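Local structure of Dye-decolorizing peroxidase (Irpex lacteus, 7D8M) at residues A[116-121]-A[148-153]; A[127-132]-A[154-159]; A[406-411]-A[425-430]. The protein probably acts as a heme b-dependent peroxidase of the DyP family, using hydrogen peroxide to oxidise substrates such as dyes. All blocks are in the same frame, centred on the assembly; numbering follows the deposited sequence.

Contacts 1 and 2 both reach the four-stranded sheet of the N-terminal DyP barrel domain, their centres about 20 Å apart, and both draw on strand 147-156: contact 1 on residues 148-153, contact 2 on its last residues, 154-156. Helix 129-143 follows strand 120-126 after a short turn, so their other two segments are also neighbours in the chain. Contact 3 comes later in the chain, by the second four-stranded sheet, with its centre about 29 Å from that of contact 1 and about 30 Å from that of contact 2. Their nearest atoms are about 10 and 13 Å from it. Contact 3 alone of the three reaches the heme pocket, through Ile-428.

Contact 1: A[116-121]-A[148-153]; sequences TNVDGV and TIVYDL
The carboxamide of Asn-117 presents its amino end to Val-150, ND2 standing 3.6 Å from the CG1 methyl. This is a contact of a polar N-H group with a methyl, which has no acceptor to offer it. With CG anti to the backbone N (chi1 -164°), the amide swings out from the loop towards the strand. The other flat group nearby is the ring of Tyr-151, which leads away from 116-121 to meet the ring of Phe-113, the two planes about 75° apart. Val-150 uses its second branch on Val-118: CG2 of each lies 3.8 Å from CG2 of the other, the two side chains meeting at a slant. One valine thus serves two neighbours, a methyl apiece. Strands 120-126 and 147-156 are not paired with each other, because strand 24-32 runs between them in an antiparallel sheet of order 2-3-1-4, the ferredoxin-like arrangement of the DyP barrel domain. Each flanking strand makes a classic beta bulge against that central strand: Asp-119 and Gly-120 opposite Phe-30, Val-150 and Tyr-151 opposite Phe-29. In the second bulge both CB atoms point towards 116-121, which brings Val-150 within touch of the loop that leads into strand 120-126. Val-150 also rests on His-31 of the central strand, and Val-118 also touches Phe-113.

Contact 2: A[127-132]-A[154-159]; sequences NDESIT and DSAARP
Asp-154 faces the first turn of helix 129-143, and a water joins it to Thr-132: the water gives a proton to Asp-154 OD1 at 2.7 Å and also bonds to Thr-132 OG1 at 2.7 Å. Direct approach is looser, Glu-129 OE2 lying 4.3 Å from Asp-154 CB. The two carboxylates are close without touching, Glu-129 OE2 being 5.1 Å from Asp-154 OD2, and Lys-26, which forms a salt bridge with Asp-154 OD1, probably eases their repulsion. Ser-155 turns its CB away from the helix and takes part through its carbonyl. A second water donates both to Ser-155 O and to Glu-129 OE2, which holds the glutamate end beside the strand. Ala-156 then brings its methyl round to the helix side, 4.5 Å from Glu-129 OE2. Glu-129 spans the gap because its chain is stretched, CD anti to CA (chi2 -180°). The turn from which it reaches is capped by Asp-128, whose OD1 accepts from Ser-130 N at 2.6 Å in a nearly straight bond (167°). From Ala-157 on, the chain leaves the helix, and Arg-158 forms salt bridges with Glu-162 and Glu-343. The helix start thus lies beside the end of strand 147-156, where Ala-156 bonds through its backbone to Pro-339 of strand 334-340, with Glu-129 and Ala-156 both on Lys-24 of strand 24-32 and Thr-132 resting on Ile-124 of strand 120-126.

Contact 3: A[406-411]-A[425-430]; sequences SPRETF and PQVIIS. With HEM (protoporphyrin IX containing Fe), chain B.
Arg-408 NH2 is held by two carbonyls. It donates to Pro-425 O at 2.9 Å, and to Pro-400 O outside the two segments. The bond to Pro-425 is bent, with an N-H...O angle of 143°, and the nitrogen sits above the plane of the carbonyl rather than on a lone pair. NE is hydrogen-bonded to Val-424 O and NH1 bonds to Gly-403 O, so all three nitrogens of the guanidinium are tied to backbone oxygens. A bend at chi3 (54°) turns the group onto the start of 425-430, where NE also lies 3.6 Å from Gln-426 CA. Arg-408 itself is the centre of an inverse gamma turn, closed by Glu-409 N donating to Pro-407 O at 2.7 Å. A leucine here would probably leave the carbonyls of Pro-425, Pro-400, Gly-403 and Val-424 without these donors and set the loops they belong to freer to shift. Further along, Ile-428 turns to the heme: its CD1 lies 3.4 Å from CAB and 3.6 Å from CBB, the two carbons of a vinyl group. The arginine thus ties loops together near the heme pocket, about 9 Å from the side chain of His-312, the axial ligand of the heme iron, while strand 428-438, at the edge of the second four-stranded antiparallel sheet, supplies Ile-428 to the heme pocket of this DyP-type peroxidase.

Contact 1: A[116-121]-A[148-153]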
# COMPACT_ATOMS: atom_id res chain seq x y z
N THR A 116 -19.59 -5.72 7.61
CA THR A 116 -18.69 -5.89 8.74
C THR A 116 -18.57 -7.36 9.11
O THR A 116 -18.30 -7.70 10.26
CB THR A 116 -19.15 -5.06 9.94
OG1 THR A 116 -20.48 -5.45 10.30
CG2 THR A 116 -19.14 -3.56 9.60
N ASN A 117 -18.78 -8.24 8.12
CA ASN A 117 -18.67 -9.67 8.35
C ASN A 117 -17.22 -10.13 8.45
O ASN A 117 -16.93 -11.13 9.12
CB ASN A 117 -19.37 -10.43 7.22
CG ASN A 117 -19.65 -11.88 7.58
OD1 ASN A 117 -20.34 -12.16 8.56
ND2 ASN A 117 -19.12 -12.81 6.79
N VAL A 118 -16.30 -9.42 7.81
CA VAL A 118 -14.89 -9.80 7.86
C VAL A 118 -14.33 -9.46 9.23
O VAL A 118 -14.32 -8.30 9.65
CB VAL A 118 -14.10 -9.11 6.74
CG1 VAL A 118 -12.59 -9.27 6.98
CG2 VAL A 118 -14.51 -9.69 5.38
N ASP A 119 -13.86 -10.49 9.94
CA ASP A 119 -13.32 -10.35 11.29
C ASP A 119 -11.81 -10.25 11.32
O ASP A 119 -11.25 -9.76 12.30
CB ASP A 119 -13.77 -11.54 12.17
CG ASP A 119 -15.24 -11.45 12.57
OD1 ASP A 119 -15.77 -10.33 12.67
OD2 ASP A 119 -15.86 -12.51 12.78
N GLY A 120 -11.13 -10.71 10.28
CA GLY A 120 -9.69 -10.60 10.24
C GLY A 120 -9.14 -11.24 8.99
O GLY A 120 -9.89 -11.75 8.14
N VAL A 121 -7.82 -11.24 8.89
CA VAL A 121 -7.16 -11.78 7.72
C VAL A 121 -5.84 -12.42 8.13
O VAL A 121 -5.10 -11.88 8.97
CB VAL A 121 -6.95 -10.67 6.66
CG1 VAL A 121 -6.17 -9.50 7.25
CG2 VAL A 121 -6.24 -11.24 5.44
N THR A 148 -15.18 -19.22 9.24
CA THR A 148 -15.52 -19.37 7.84
C THR A 148 -14.57 -18.49 7.04
O THR A 148 -14.40 -17.32 7.37
CB THR A 148 -16.98 -18.96 7.56
OG1 THR A 148 -17.86 -19.76 8.35
CG2 THR A 148 -17.32 -19.13 6.08
N ILE A 149 -13.93 -19.06 6.03
CA ILE A 149 -13.18 -18.24 5.09
C ILE A 149 -14.19 -17.60 4.16
O ILE A 149 -14.94 -18.29 3.47
CB ILE A 149 -12.14 -19.07 4.31
CG1 ILE A 149 -11.02 -19.51 5.26
CG2 ILE A 149 -11.59 -18.24 3.12
CD1 ILE A 149 -10.12 -20.61 4.70
N VAL A 150 -14.23 -16.27 4.17
CA VAL A 150 -15.19 -15.54 3.34
C VAL A 150 -14.58 -15.02 2.05
O VAL A 150 -15.32 -14.67 1.12
CB VAL A 150 -15.83 -14.38 4.14
CG1 VAL A 150 -16.50 -14.93 5.42
CG2 VAL A 150 -14.79 -13.36 4.50
N TYR A 151 -13.25 -14.99 1.95
CA TYR A 151 -12.59 -14.53 0.73
C TYR A 151 -11.15 -15.01 0.76
O TYR A 151 -10.47 -14.83 1.77
CB TYR A 151 -12.64 -13.01 0.60
CG TYR A 151 -12.18 -12.51 -0.75
CD1 TYR A 151 -12.71 -13.05 -1.92
CD2 TYR A 151 -11.23 -11.50 -0.86
CE1 TYR A 151 -12.29 -12.60 -3.17
CE2 TYR A 151 -10.81 -11.05 -2.09
CZ TYR A 151 -11.34 -11.60 -3.24
OH TYR A 151 -10.93 -11.16 -4.47
N ASP A 152 -10.70 -15.61 -0.34
CA ASP A 152 -9.38 -16.25 -0.40
C ASP A 152 -8.68 -15.76 -1.67
O ASP A 152 -9.00 -16.22 -2.77
CB ASP A 152 -9.53 -17.77 -0.39
CG ASP A 152 -8.21 -18.50 -0.15
OD1 ASP A 152 -7.16 -17.94 -0.48
OD2 ASP A 152 -8.24 -19.65 0.36
N LEU A 153 -7.74 -14.83 -1.52
CA LEU A 153 -7.12 -14.14 -2.65
C LEU A 153 -5.64 -14.53 -2.76
O LEU A 153 -4.88 -14.35 -1.81
CB LEU A 153 -7.26 -12.63 -2.52
CG LEU A 153 -6.49 -11.84 -3.58
CD1 LEU A 153 -7.10 -12.11 -4.94
CD2 LEU A 153 -6.49 -10.34 -3.28

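Contact 2: A[127-132]-A[154-159]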
# COMPACT_ATOMS: atom_id res chain seq x y z
N ASN A 127 7.11 -19.36 -1.39
CA ASN A 127 7.69 -19.42 -2.72
C ASN A 127 6.86 -20.22 -3.71
O ASN A 127 7.21 -20.27 -4.89
CB ASN A 127 9.10 -20.04 -2.68
CG ASN A 127 10.09 -19.20 -1.92
OD1 ASN A 127 9.79 -18.08 -1.53
ND2 ASN A 127 11.29 -19.75 -1.70
N ASP A 128 5.81 -20.88 -3.25
CA ASP A 128 4.98 -21.70 -4.12
C ASP A 128 3.54 -21.61 -3.63
O ASP A 128 3.29 -21.70 -2.42
CB ASP A 128 5.44 -23.17 -4.13
CG ASP A 128 4.85 -23.98 -5.30
OD1 ASP A 128 3.61 -24.03 -5.46
OD2 ASP A 128 5.63 -24.57 -6.08
N GLU A 129 2.61 -21.42 -4.57
CA GLU A 129 1.19 -21.45 -4.23
C GLU A 129 0.79 -22.78 -3.60
O GLU A 129 -0.23 -22.84 -2.91
CB GLU A 129 0.35 -21.18 -5.47
CG GLU A 129 0.52 -19.76 -5.96
CD GLU A 129 -0.31 -19.44 -7.20
OE1 GLU A 129 -0.74 -20.38 -7.90
OE2 GLU A 129 -0.52 -18.22 -7.46
N SER A 130 1.57 -23.84 -3.83
CA SER A 130 1.32 -25.11 -3.15
C SER A 130 1.49 -24.96 -1.64
O SER A 130 0.70 -25.51 -0.86
CB SER A 130 2.25 -26.19 -3.70
OG SER A 130 2.47 -27.19 -2.72
N ILE A 131 2.52 -24.23 -1.21
CA ILE A 131 2.77 -24.08 0.23
C ILE A 131 1.76 -23.14 0.87
O ILE A 131 1.28 -23.39 1.98
CB ILE A 131 4.21 -23.62 0.47
CG1 ILE A 131 5.21 -24.66 -0.05
CG2 ILE A 131 4.46 -23.39 1.95
CD1 ILE A 131 6.64 -24.25 0.15
N THR A 132 1.42 -22.02 0.21
CA THR A 132 0.40 -21.15 0.79
C THR A 132 -0.94 -21.88 0.89
O THR A 132 -1.69 -21.66 1.85
CB THR A 132 0.22 -19.85 -0.02
OG1 THR A 132 -0.29 -20.15 -1.32
CG2 THR A 132 1.53 -19.06 -0.12
N ASP A 154 -5.25 -15.06 -3.92
CA ASP A 154 -3.84 -15.32 -4.21
C ASP A 154 -3.24 -14.15 -4.98
O ASP A 154 -3.82 -13.69 -5.97
CB ASP A 154 -3.68 -16.60 -5.02
CG ASP A 154 -4.06 -17.84 -4.23
OD1 ASP A 154 -3.65 -17.94 -3.07
OD2 ASP A 154 -4.80 -18.69 -4.77
N SER A 155 -2.09 -13.68 -4.53
CA SER A 155 -1.33 -12.67 -5.24
C SER A 155 0.04 -13.26 -5.52
O SER A 155 0.48 -14.20 -4.85
CB SER A 155 -1.22 -11.38 -4.42
OG SER A 155 -0.49 -11.61 -3.23
N ALA A 156 0.69 -12.74 -6.56
CA ALA A 156 1.99 -13.26 -6.97
C ALA A 156 2.81 -12.16 -7.63
O ALA A 156 2.26 -11.32 -8.35
CB ALA A 156 1.83 -14.45 -7.93
N ALA A 157 4.12 -12.17 -7.37
CA ALA A 157 5.00 -11.27 -8.09
C ALA A 157 4.97 -11.60 -9.58
O ALA A 157 4.81 -12.76 -9.98
CB ALA A 157 6.44 -11.37 -7.57
N ARG A 158 5.10 -10.56 -10.41
CA ARG A 158 5.07 -10.75 -11.84
C ARG A 158 6.33 -11.49 -12.30
O ARG A 158 7.33 -11.51 -11.58
CB ARG A 158 4.92 -9.40 -12.55
CG ARG A 158 3.54 -8.78 -12.26
CD ARG A 158 3.26 -7.55 -13.12
NE ARG A 158 3.52 -7.82 -14.54
CZ ARG A 158 4.02 -6.93 -15.39
NH1 ARG A 158 4.33 -5.70 -14.98
NH2 ARG A 158 4.20 -7.27 -16.66
N PRO A 159 6.29 -12.13 -13.47
CA PRO A 159 7.39 -13.04 -13.84
C PRO A 159 8.54 -12.35 -14.55
O PRO A 159 8.41 -11.27 -15.14
CB PRO A 159 6.69 -14.04 -14.78
CG PRO A 159 5.59 -13.23 -15.42
CD PRO A 159 5.16 -12.20 -14.41
O HOH W 1 -0.12 -16.86 -5.16
O HOH W 2 -0.96 -18.00 -2.84

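Contact 3: A[406-411]-A[425-430]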
# COMPACT_ATOMS: atom_id res chain seq x y z
N SER A 406 -14.14 12.57 -7.76
CA SER A 406 -14.52 13.73 -8.56
C SER A 406 -14.31 13.38 -10.03
O SER A 406 -13.81 12.28 -10.32
CB SER A 406 -13.69 14.97 -8.20
OG SER A 406 -13.41 15.10 -6.83
N PRO A 407 -14.66 14.26 -10.98
CA PRO A 407 -14.18 14.09 -12.36
C PRO A 407 -12.66 14.01 -12.39
O PRO A 407 -11.97 14.83 -11.78
CB PRO A 407 -14.70 15.34 -13.08
CG PRO A 407 -15.11 16.27 -12.00
CD PRO A 407 -15.57 15.42 -10.87
N ARG A 408 -12.15 13.00 -13.08
CA ARG A 408 -10.73 12.66 -13.00
C ARG A 408 -9.93 13.56 -13.95
O ARG A 408 -9.37 13.14 -14.97
CB ARG A 408 -10.52 11.18 -13.28
CG ARG A 408 -10.42 10.35 -12.01
CD ARG A 408 -10.40 8.85 -12.28
NE ARG A 408 -9.36 8.46 -13.23
CZ ARG A 408 -8.09 8.29 -12.91
NH1 ARG A 408 -7.68 8.47 -11.65
NH2 ARG A 408 -7.22 7.92 -13.83
N GLU A 409 -9.90 14.84 -13.59
CA GLU A 409 -9.13 15.84 -14.32
C GLU A 409 -7.83 16.13 -13.58
O GLU A 409 -7.84 16.45 -12.39
CB GLU A 409 -9.93 17.13 -14.49
CG GLU A 409 -9.42 17.99 -15.63
CD GLU A 409 -10.24 19.26 -15.84
OE1 GLU A 409 -10.94 19.70 -14.91
OE2 GLU A 409 -10.15 19.82 -16.95
N THR A 410 -6.71 16.05 -14.31
CA THR A 410 -5.38 16.30 -13.78
C THR A 410 -4.68 17.32 -14.67
O THR A 410 -4.67 17.15 -15.89
CB THR A 410 -4.55 15.01 -13.74
OG1 THR A 410 -5.24 13.98 -12.97
CG2 THR A 410 -3.16 15.28 -13.14
N PHE A 411 -4.09 18.35 -14.07
CA PHE A 411 -3.29 19.34 -14.79
C PHE A 411 -1.79 19.10 -14.58
O PHE A 411 -1.37 18.30 -13.73
CB PHE A 411 -3.66 20.76 -14.35
CG PHE A 411 -5.09 21.14 -14.62
CD1 PHE A 411 -5.43 21.90 -15.75
CD2 PHE A 411 -6.10 20.75 -13.75
CE1 PHE A 411 -6.74 22.25 -16.00
CE2 PHE A 411 -7.42 21.10 -13.99
CZ PHE A 411 -7.74 21.86 -15.12
N PRO A 425 -9.13 8.29 -17.96
CA PRO A 425 -10.12 7.26 -17.64
C PRO A 425 -9.72 6.53 -16.37
O PRO A 425 -8.54 6.49 -15.99
CB PRO A 425 -10.08 6.33 -18.85
CG PRO A 425 -8.72 6.55 -19.44
CD PRO A 425 -8.41 7.99 -19.21
N GLN A 426 -10.71 5.98 -15.69
CA GLN A 426 -10.42 5.22 -14.48
C GLN A 426 -9.70 3.94 -14.88
O GLN A 426 -10.27 3.09 -15.58
CB GLN A 426 -11.72 4.95 -13.73
CG GLN A 426 -11.57 4.13 -12.47
CD GLN A 426 -12.80 4.26 -11.59
OE1 GLN A 426 -13.90 3.85 -11.99
NE2 GLN A 426 -12.63 4.83 -10.40
N VAL A 427 -8.43 3.80 -14.49
CA VAL A 427 -7.66 2.60 -14.79
C VAL A 427 -7.44 1.72 -13.57
O VAL A 427 -6.93 0.60 -13.71
CB VAL A 427 -6.30 2.95 -15.43
CG1 VAL A 427 -6.52 3.61 -16.80
CG2 VAL A 427 -5.52 3.88 -14.52
N ILE A 428 -7.80 2.21 -12.39
CA ILE A 428 -7.75 1.46 -11.14
C ILE A 428 -9.14 1.50 -10.54
O ILE A 428 -9.70 2.59 -10.35
CB ILE A 428 -6.70 2.05 -10.18
CG1 ILE A 428 -5.30 1.82 -10.74
CG2 ILE A 428 -6.84 1.44 -8.79
CD1 ILE A 428 -4.24 2.55 -9.99
N ILE A 429 -9.69 0.33 -10.26
CA ILE A 429 -11.05 0.22 -9.74
C ILE A 429 -10.96 -0.47 -8.39
O ILE A 429 -10.41 -1.58 -8.30
CB ILE A 429 -11.97 -0.53 -10.71
CG1 ILE A 429 -12.16 0.30 -11.98
CG2 ILE A 429 -13.31 -0.80 -10.07
CD1 ILE A 429 -12.83 -0.43 -13.09
N SER A 430 -11.46 0.19 -7.35
CA SER A 430 -11.45 -0.39 -6.02
C SER A 430 -12.49 -1.50 -5.93
O SER A 430 -13.67 -1.26 -6.17
CB SER A 430 -11.74 0.67 -4.96
OG SER A 430 -11.83 0.07 -3.68
CHA HEM B . 4.54 4.76 -4.94
CHB HEM B . 1.88 2.31 -8.17
CHC HEM B . -1.91 2.48 -5.14
CHD HEM B . 0.60 5.35 -2.14
C1A HEM B . 4.17 4.06 -6.07
C2A HEM B . 5.03 3.70 -7.17
C3A HEM B . 4.29 3.01 -8.06
C4A HEM B . 2.94 2.92 -7.54
CMA HEM B . 4.74 2.40 -9.40
CAA HEM B . 6.54 4.06 -7.27
CBA HEM B . 7.38 2.96 -6.61
CGA HEM B . 7.84 3.37 -5.22
O1A HEM B . 8.13 4.56 -5.01
O2A HEM B . 7.93 2.48 -4.33
C1B HEM B . 0.64 2.11 -7.61
C2B HEM B . -0.42 1.32 -8.18
C3B HEM B . -1.47 1.38 -7.35
C4B HEM B . -1.10 2.20 -6.21
CMB HEM B . -0.29 0.59 -9.55
CAB HEM B . -2.86 0.69 -7.45
CBB HEM B . -3.10 -0.37 -8.23
C1C HEM B . -1.60 3.33 -4.09
C2C HEM B . -2.50 3.79 -3.04
C3C HEM B . -1.80 4.58 -2.21
C4C HEM B . -0.44 4.66 -2.72
CMC HEM B . -3.99 3.36 -2.95
CAC HEM B . -2.26 5.35 -0.94
CBC HEM B . -3.54 5.70 -0.72
C1D HEM B . 1.91 5.34 -2.57
C2D HEM B . 3.07 5.82 -1.85
C3D HEM B . 4.15 5.66 -2.62
C4D HEM B . 3.72 5.06 -3.87
CMD HEM B . 3.09 6.44 -0.44
CAD HEM B . 5.59 6.05 -2.25
CBD HEM B . 5.82 7.51 -2.67
CGD HEM B . 7.19 8.01 -2.25
O1D HEM B . 7.83 8.73 -3.05
O2D HEM B . 7.65 7.67 -1.12
NA HEM B . 2.90 3.58 -6.33
NB HEM B . 0.20 2.64 -6.40
NC HEM B . -0.37 3.89 -3.86
ND HEM B . 2.34 4.86 -3.80
FE HEM B . 1.20 3.87 -5.18